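Local structure of mandelate racemase/muconate lactonizing protein (Paenibacillus sp., 3V5C) at residues I8-I17 and A69-L78. The protein probably dehydrates galacturonate, as a magnesium-dependent lyase of the enolase superfamily. The protein carries 1 engineered substitution. Numbering follows the deposited sequence.
Sequences IQSDWKVEKI and AEDVIGRRLL
Trp12 O is gripped by two donors: the backbone N of Leu77 donates to it from 2.9 Å, and a bridging water gives it a second bond. That water also donates to Gln9 O and accepts from Leu78 N, stitching the type I turn of 9–12 to the start of the 3-10 segment. Two further backbone bonds, Val14 N to Arg75 O at 2.9 Å and Gly74 N to Val14 O at 2.8 Å, flank the single bridge between Lys13 and Arg76. Gly74 suits the third position of the type II turn of 72–75, where phi is 94° and a side chain would jam against the preceding carbonyl; Arg75 N to Val72 O closes the turn.

In the conformer described here (a second is also modelled), Arg76 runs extended from CG to NE, carrying NH1 to 2.7 Å from Ser10 O; the oxygen lies in the guanidinium plane, although the nitrogen sits above the carbonyl plane. Lys13 lies alongside, its methylenes packing along Gly74 O and its CE over one guanidinium face, 3.9 Å from Arg76 CZ. The cationic ends are close, Lys13 NZ 4.0 Å from Arg76 NH2, and a water links NZ weakly to Gly74 O. With an alanine here instead of Lys13, that face would probably lose its cover and the water its lysine contact.

Beta-branched Val14, Ile17 and Ile73 interlock their methyls. Ile73 CG1 stands anti to its carbonyl carbon (chi1 -57°), and a chi2 of -54° brings CD1 to 3.8 Å from Ile17 CG1; small Ala69 lets Ile17 CD1 and CG2 approach. Leu78 CD2 reaches Ile8 CB at 3.5 Å, and Leu77 leans onto helix 92–107. The loop after helix 66–70 is thus clamped to strand 14–30, where Glu15 and Lys16 form a classic beta bulge opposite Thr51, in the capping domain of the enolase fold, remote from the magnesium site.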
ATOM      1  N   ILE A   8     -22.101 -10.775  16.207  1.00 31.38           N
ATOM      2  CA  ILE A   8     -22.791  -9.524  15.925  1.00 29.59           C
ATOM      3  C   ILE A   8     -24.274  -9.739  16.164  1.00 30.86           C
ATOM      4  O   ILE A   8     -24.885 -10.586  15.515  1.00 29.89           O
ATOM      5  CB  ILE A   8     -22.574  -9.053  14.480  1.00 26.26           C
ATOM      6  CG1 ILE A   8     -21.079  -8.842  14.213  1.00 24.85           C
ATOM      7  CG2 ILE A   8     -23.392  -7.782  14.195  1.00 21.29           C
ATOM      8  CD1 ILE A   8     -20.750  -8.435  12.783  1.00 23.62           C
ATOM      9  N   GLN A   9     -24.840  -8.982  17.101  1.00 24.89           N
ATOM     10  CA  GLN A   9     -26.268  -9.057  17.402  1.00 24.61           C
ATOM     11  C   GLN A   9     -27.064  -8.326  16.331  1.00 29.03           C
ATOM     12  O   GLN A   9     -26.594  -7.348  15.755  1.00 19.74           O
ATOM     13  CB  GLN A   9     -26.562  -8.446  18.772  1.00 25.86           C
ATOM     14  CG  GLN A   9     -25.631  -8.929  19.872  1.00 26.26           C
ATOM     15  CD  GLN A   9     -25.664 -10.436  20.068  1.00 41.28           C
ATOM     16  OE1 GLN A   9     -26.669 -11.088  19.788  1.00 43.07           O
ATOM     17  NE2 GLN A   9     -24.559 -10.996  20.557  1.00 42.71           N
ATOM     18  N   SER A  10     -28.275  -8.794  16.063  1.00 25.64           N
ATOM     19  CA  SER A  10     -29.070  -8.212  14.987  1.00 19.82           C
ATOM     20  C   SER A  10     -29.644  -6.839  15.340  1.00 16.76           C
ATOM     21  O   SER A  10     -30.138  -6.136  14.465  1.00 19.16           O
ATOM     22  CB  SER A  10     -30.200  -9.169  14.589  1.00 28.44           C
ATOM     23  OG  SER A  10     -31.089  -9.331  15.674  1.00 31.56           O
ATOM     24  N   ASP A  11     -29.577  -6.450  16.610  1.00 21.29           N
ATOM     25  CA  ASP A  11     -30.098  -5.144  17.015  1.00 21.11           C
ATOM     26  C   ASP A  11     -29.077  -4.019  16.810  1.00 20.27           C
ATOM     27  O   ASP A  11     -29.415  -2.844  16.941  1.00 23.46           O
ATOM     28  CB  ASP A  11     -30.572  -5.162  18.479  1.00 23.54           C
ATOM     29  CG  ASP A  11     -29.444  -5.421  19.458  1.00 32.21           C
ATOM     30  OD1 ASP A  11     -28.731  -6.432  19.294  1.00 32.07           O
ATOM     31  OD2 ASP A  11     -29.261  -4.604  20.387  1.00 46.90           O
ATOM     32  N   TRP A  12     -27.833  -4.377  16.501  1.00 18.28           N
ATOM     33  CA  TRP A  12     -26.777  -3.370  16.343  1.00 18.72           C
ATOM     34  C   TRP A  12     -26.930  -2.654  15.007  1.00 17.77           C
ATOM     35  O   TRP A  12     -26.786  -3.268  13.952  1.00 15.92           O
ATOM     36  CB  TRP A  12     -25.393  -4.010  16.419  1.00 17.94           C
ATOM     37  CG  TRP A  12     -25.043  -4.605  17.765  1.00 18.42           C
ATOM     38  CD1 TRP A  12     -25.759  -4.498  18.927  1.00 25.16           C
ATOM     39  CD2 TRP A  12     -23.892  -5.401  18.074  1.00 20.19           C
ATOM     40  NE1 TRP A  12     -25.126  -5.184  19.935  1.00 24.08           N
ATOM     41  CE2 TRP A  12     -23.978  -5.745  19.441  1.00 24.23           C
ATOM     42  CE3 TRP A  12     -22.799  -5.858  17.330  1.00 21.29           C
ATOM     43  CZ2 TRP A  12     -23.010  -6.530  20.077  1.00 26.22           C
ATOM     44  CZ3 TRP A  12     -21.840  -6.633  17.962  1.00 25.34           C
ATOM     45  CH2 TRP A  12     -21.952  -6.960  19.324  1.00 25.70           C
ATOM     46  N   LYS A  13     -27.225  -1.357  15.061  1.00 14.80           N
ATOM     47  CA  LYS A  13     -27.515  -0.596  13.868  1.00 16.87           C
ATOM     48  C   LYS A  13     -26.527   0.550  13.685  1.00 13.47           C
ATOM     49  O   LYS A  13     -25.938   1.048  14.654  1.00 16.06           O
ATOM     50  CB  LYS A  13     -28.936  -0.030  13.932  1.00 19.03           C
ATOM     51  CG  LYS A  13     -30.035  -1.094  13.904  1.00 19.39           C
ATOM     52  CD  LYS A  13     -31.414  -0.465  14.056  1.00 21.71           C
ATOM     53  CE  LYS A  13     -32.496  -1.476  13.712  1.00 23.70           C
ATOM     54  NZ  LYS A  13     -33.833  -1.093  14.260  1.00 30.45           N
ATOM     55  N   VAL A  14     -26.378   0.966  12.435  1.00 16.71           N
ATOM     56  CA  VAL A  14     -25.614   2.161  12.118  1.00 13.99           C
ATOM     57  C   VAL A  14     -26.401   3.369  12.627  1.00 14.34           C
ATOM     58  O   VAL A  14     -27.523   3.611  12.199  1.00 20.08           O
ATOM     59  CB  VAL A  14     -25.381   2.283  10.607  1.00 15.87           C
ATOM     60  CG1 VAL A  14     -24.607   3.564  10.304  1.00 16.19           C
ATOM     61  CG2 VAL A  14     -24.647   1.047  10.083  1.00 14.44           C
ATOM     62  N   GLU A  15     -25.822   4.113  13.570  1.00 13.71           N
ATOM     63  CA  GLU A  15     -26.504   5.257  14.167  1.00 14.46           C
ATOM     64  C   GLU A  15     -26.022   6.589  13.596  1.00 15.92           C
ATOM     65  O   GLU A  15     -26.794   7.535  13.466  1.00 15.90           O
ATOM     66  CB  GLU A  15     -26.322   5.237  15.683  1.00 15.49           C
ATOM     67  CG  GLU A  15     -26.853   3.957  16.313  1.00 18.71           C
ATOM     68  CD  GLU A  15     -26.390   3.757  17.742  1.00 21.41           C
ATOM     69  OE1 GLU A  15     -25.437   4.442  18.192  1.00 24.29           O
ATOM     70  OE2 GLU A  15     -26.992   2.907  18.420  1.00 23.46           O
ATOM     71  N   LYS A  16     -24.746   6.650  13.221  1.00 14.44           N
ATOM     72  CA  LYS A  16     -24.191   7.900  12.729  1.00 13.28           C
ATOM     73  C   LYS A  16     -22.993   7.609  11.837  1.00 10.95           C
ATOM     74  O   LYS A  16     -22.281   6.620  12.048  1.00 12.93           O
ATOM     75  CB  LYS A  16     -23.754   8.765  13.913  1.00 15.87           C
ATOM     76  CG  LYS A  16     -23.531  10.235  13.603  1.00 18.43           C
ATOM     77  CD  LYS A  16     -23.192  10.983  14.905  1.00 21.38           C
ATOM     78  CE  LYS A  16     -23.266  12.489  14.721  1.00 32.99           C
ATOM     79  NZ  LYS A  16     -23.063  13.216  16.008  1.00 36.01           N
ATOM     80  N   ILE A  17     -22.827   8.440  10.812  1.00 12.93           N
ATOM     81  CA  ILE A  17     -21.660   8.404   9.941  1.00 12.80           C
ATOM     82  C   ILE A  17     -21.172   9.839   9.788  1.00 12.10           C
ATOM     83  O   ILE A  17     -21.952  10.727   9.448  1.00 14.58           O
ATOM     84  CB  ILE A  17     -21.999   7.819   8.551  1.00 10.96           C
ATOM     85  CG1 ILE A  17     -22.417   6.350   8.676  1.00 12.36           C
ATOM     86  CG2 ILE A  17     -20.775   7.946   7.610  1.00 14.01           C
ATOM     87  CD1 ILE A  17     -23.051   5.793   7.391  1.00 13.01           C
ATOM     88  N   ALA A  69     -24.613   8.208   2.671  1.00 14.74           N
ATOM     89  CA  ALA A  69     -24.573   7.797   4.059  1.00 17.64           C
ATOM     90  C   ALA A  69     -25.963   7.866   4.689  1.00 18.03           C
ATOM     91  O   ALA A  69     -26.320   7.032   5.515  1.00 16.51           O
ATOM     92  CB  ALA A  69     -23.590   8.654   4.831  1.00 17.52           C
ATOM     93  N   GLU A  70     -26.735   8.880   4.315  1.00 18.20           N
ATOM     94  CA  GLU A  70     -28.068   9.061   4.879  1.00 21.88           C
ATOM     95  C   GLU A  70     -28.873   7.773   4.726  1.00 22.02           C
ATOM     96  O   GLU A  70     -29.612   7.380   5.626  1.00 22.61           O
ATOM     97  CB  GLU A  70     -28.780  10.219   4.177  1.00 22.18           C
ATOM     98  CG  GLU A  70     -30.111  10.629   4.807  1.00 26.66           C
ATOM     99  CD  GLU A  70     -31.268   9.739   4.373  1.00 33.88           C
ATOM    100  OE1 GLU A  70     -31.206   9.183   3.255  1.00 31.39           O
ATOM    101  OE2 GLU A  70     -32.239   9.589   5.150  1.00 35.27           O
ATOM    102  N   ASP A  71     -28.686   7.108   3.589  1.00 19.70           N
ATOM    103  CA  ASP A  71     -29.415   5.884   3.279  1.00 22.92           C
ATOM    104  C   ASP A  71     -28.928   4.657   4.059  1.00 25.66           C
ATOM    105  O   ASP A  71     -29.581   3.617   4.059  1.00 27.92           O
ATOM    106  CB  ASP A  71     -29.338   5.603   1.778  1.00 24.83           C
ATOM    107  CG  ASP A  71     -30.418   4.654   1.318  1.00 37.90           C
ATOM    108  OD1 ASP A  71     -31.602   4.929   1.609  1.00 39.03           O
ATOM    109  OD2 ASP A  71     -30.081   3.630   0.685  1.00 35.14           O
ATOM    110  N   VAL A  72     -27.779   4.774   4.714  1.00 17.32           N
ATOM    111  CA  VAL A  72     -27.247   3.670   5.498  1.00 16.65           C
ATOM    112  C   VAL A  72     -27.597   3.788   6.980  1.00 18.01           C
ATOM    113  O   VAL A  72     -27.630   2.783   7.683  1.00 19.01           O
ATOM    114  CB  VAL A  72     -25.717   3.562   5.314  1.00 14.96           C
ATOM    115  CG1 VAL A  72     -25.155   2.395   6.101  1.00 16.08           C
ATOM    116  CG2 VAL A  72     -25.390   3.394   3.836  1.00 17.34           C
ATOM    117  N   ILE A  73     -27.863   5.004   7.454  1.00 12.81           N
ATOM    118  CA  ILE A  73     -28.265   5.189   8.850  1.00 16.60           C
ATOM    119  C   ILE A  73     -29.497   4.334   9.126  1.00 18.41           C
ATOM    120  O   ILE A  73     -30.432   4.327   8.320  1.00 20.12           O
ATOM    121  CB  ILE A  73     -28.591   6.664   9.178  1.00 16.93           C
ATOM    122  CG1 ILE A  73     -27.393   7.567   8.850  1.00 17.69           C
ATOM    123  CG2 ILE A  73     -29.079   6.815  10.643  1.00 17.25           C
ATOM    124  CD1 ILE A  73     -26.082   7.160   9.506  1.00 17.19           C
ATOM    125  N   GLY A  74     -29.488   3.608  10.239  1.00 14.81           N
ATOM    126  CA  GLY A  74     -30.617   2.767  10.612  1.00 20.91           C
ATOM    127  C   GLY A  74     -30.503   1.321  10.154  1.00 18.39           C
ATOM    128  O   GLY A  74     -31.217   0.449  10.655  1.00 21.24           O
ATOM    129  N   ARG A  75     -29.619   1.052   9.200  1.00 16.09           N
ATOM    130  CA  ARG A  75     -29.398  -0.321   8.766  1.00 16.72           C
ATOM    131  C   ARG A  75     -28.699  -1.164   9.835  1.00 16.81           C
ATOM    132  O   ARG A  75     -27.871  -0.665  10.601  1.00 16.71           O
ATOM    133  CB  ARG A  75     -28.635  -0.360   7.434  1.00 16.04           C
ATOM    134  CG  ARG A  75     -29.404   0.243   6.252  1.00 19.34           C
ATOM    135  CD  ARG A  75     -28.684  -0.022   4.942  1.00 19.06           C
ATOM    136  NE  ARG A  75     -29.196   0.770   3.820  1.00 22.27           N
ATOM    137  CZ  ARG A  75     -29.846   0.265   2.777  1.00 31.50           C
ATOM    138  NH1 ARG A  75     -30.081  -1.041   2.706  1.00 32.04           N
ATOM    139  NH2 ARG A  75     -30.263   1.065   1.802  1.00 31.93           N
ATOM    140  N   ARG A  76     -29.056  -2.443   9.902  0.59 17.31           N
ATOM    141  CA  ARG A  76     -28.402  -3.377  10.813  0.59 14.46           C
ATOM    142  C   ARG A  76     -27.013  -3.739  10.287  0.59 15.75           C
ATOM    143  O   ARG A  76     -26.850  -4.023   9.097  0.59 16.63           O
ATOM    144  CB  ARG A  76     -29.258  -4.637  10.981  0.59 16.29           C
ATOM    145  CG  ARG A  76     -30.700  -4.329  11.377  0.59 16.96           C
ATOM    146  CD  ARG A  76     -31.537  -5.586  11.563  0.59 16.67           C
ATOM    147  NE  ARG A  76     -32.934  -5.248  11.851  0.59 18.75           N
ATOM    148  CZ  ARG A  76     -33.458  -5.151  13.071  0.59 17.86           C
ATOM    149  NH1 ARG A  76     -32.719  -5.379  14.147  0.59 17.13           N
ATOM    150  NH2 ARG A  76     -34.736  -4.826  13.217  0.59 21.02           N
ATOM    151  N   LEU A  77     -26.015  -3.690  11.166  1.00 13.32           N
ATOM    152  CA  LEU A  77     -24.638  -4.050  10.789  1.00 14.25           C
ATOM    153  C   LEU A  77     -24.583  -5.415  10.101  1.00 16.70           C
ATOM    154  O   LEU A  77     -23.869  -5.587   9.113  1.00 14.24           O
ATOM    155  CB  LEU A  77     -23.700  -4.027  12.002  1.00 14.36           C
ATOM    156  CG  LEU A  77     -22.273  -4.551  11.772  1.00 17.29           C
ATOM    157  CD1 LEU A  77     -21.547  -3.744  10.692  1.00 19.77           C
ATOM    158  CD2 LEU A  77     -21.500  -4.499  13.071  1.00 18.60           C
ATOM    159  N   LEU A  78     -25.327  -6.392  10.609  1.00 16.92           N
ATOM    160  CA  LEU A  78     -25.338  -7.716   9.977  1.00 15.26           C
ATOM    161  C   LEU A  78     -25.725  -7.656   8.501  1.00 15.21           C
ATOM    162  O   LEU A  78     -25.248  -8.457   7.696  1.00 19.66           O
ATOM    163  CB  LEU A  78     -26.306  -8.663  10.686  1.00 18.92           C
ATOM    164  CG  LEU A  78     -25.840  -9.278  12.001  1.00 26.26           C
ATOM    165  CD1 LEU A  78     -26.975 -10.078  12.609  1.00 24.83           C
ATOM    166  CD2 LEU A  78     -24.604 -10.158  11.796  1.00 23.68           C
TER
HETATM  167  O   HOH W   1     -26.570  -6.022  13.234  1.00 18.02           O
HETATM  168  O   HOH W   2     -33.447   1.329  12.174  1.00 33.92           O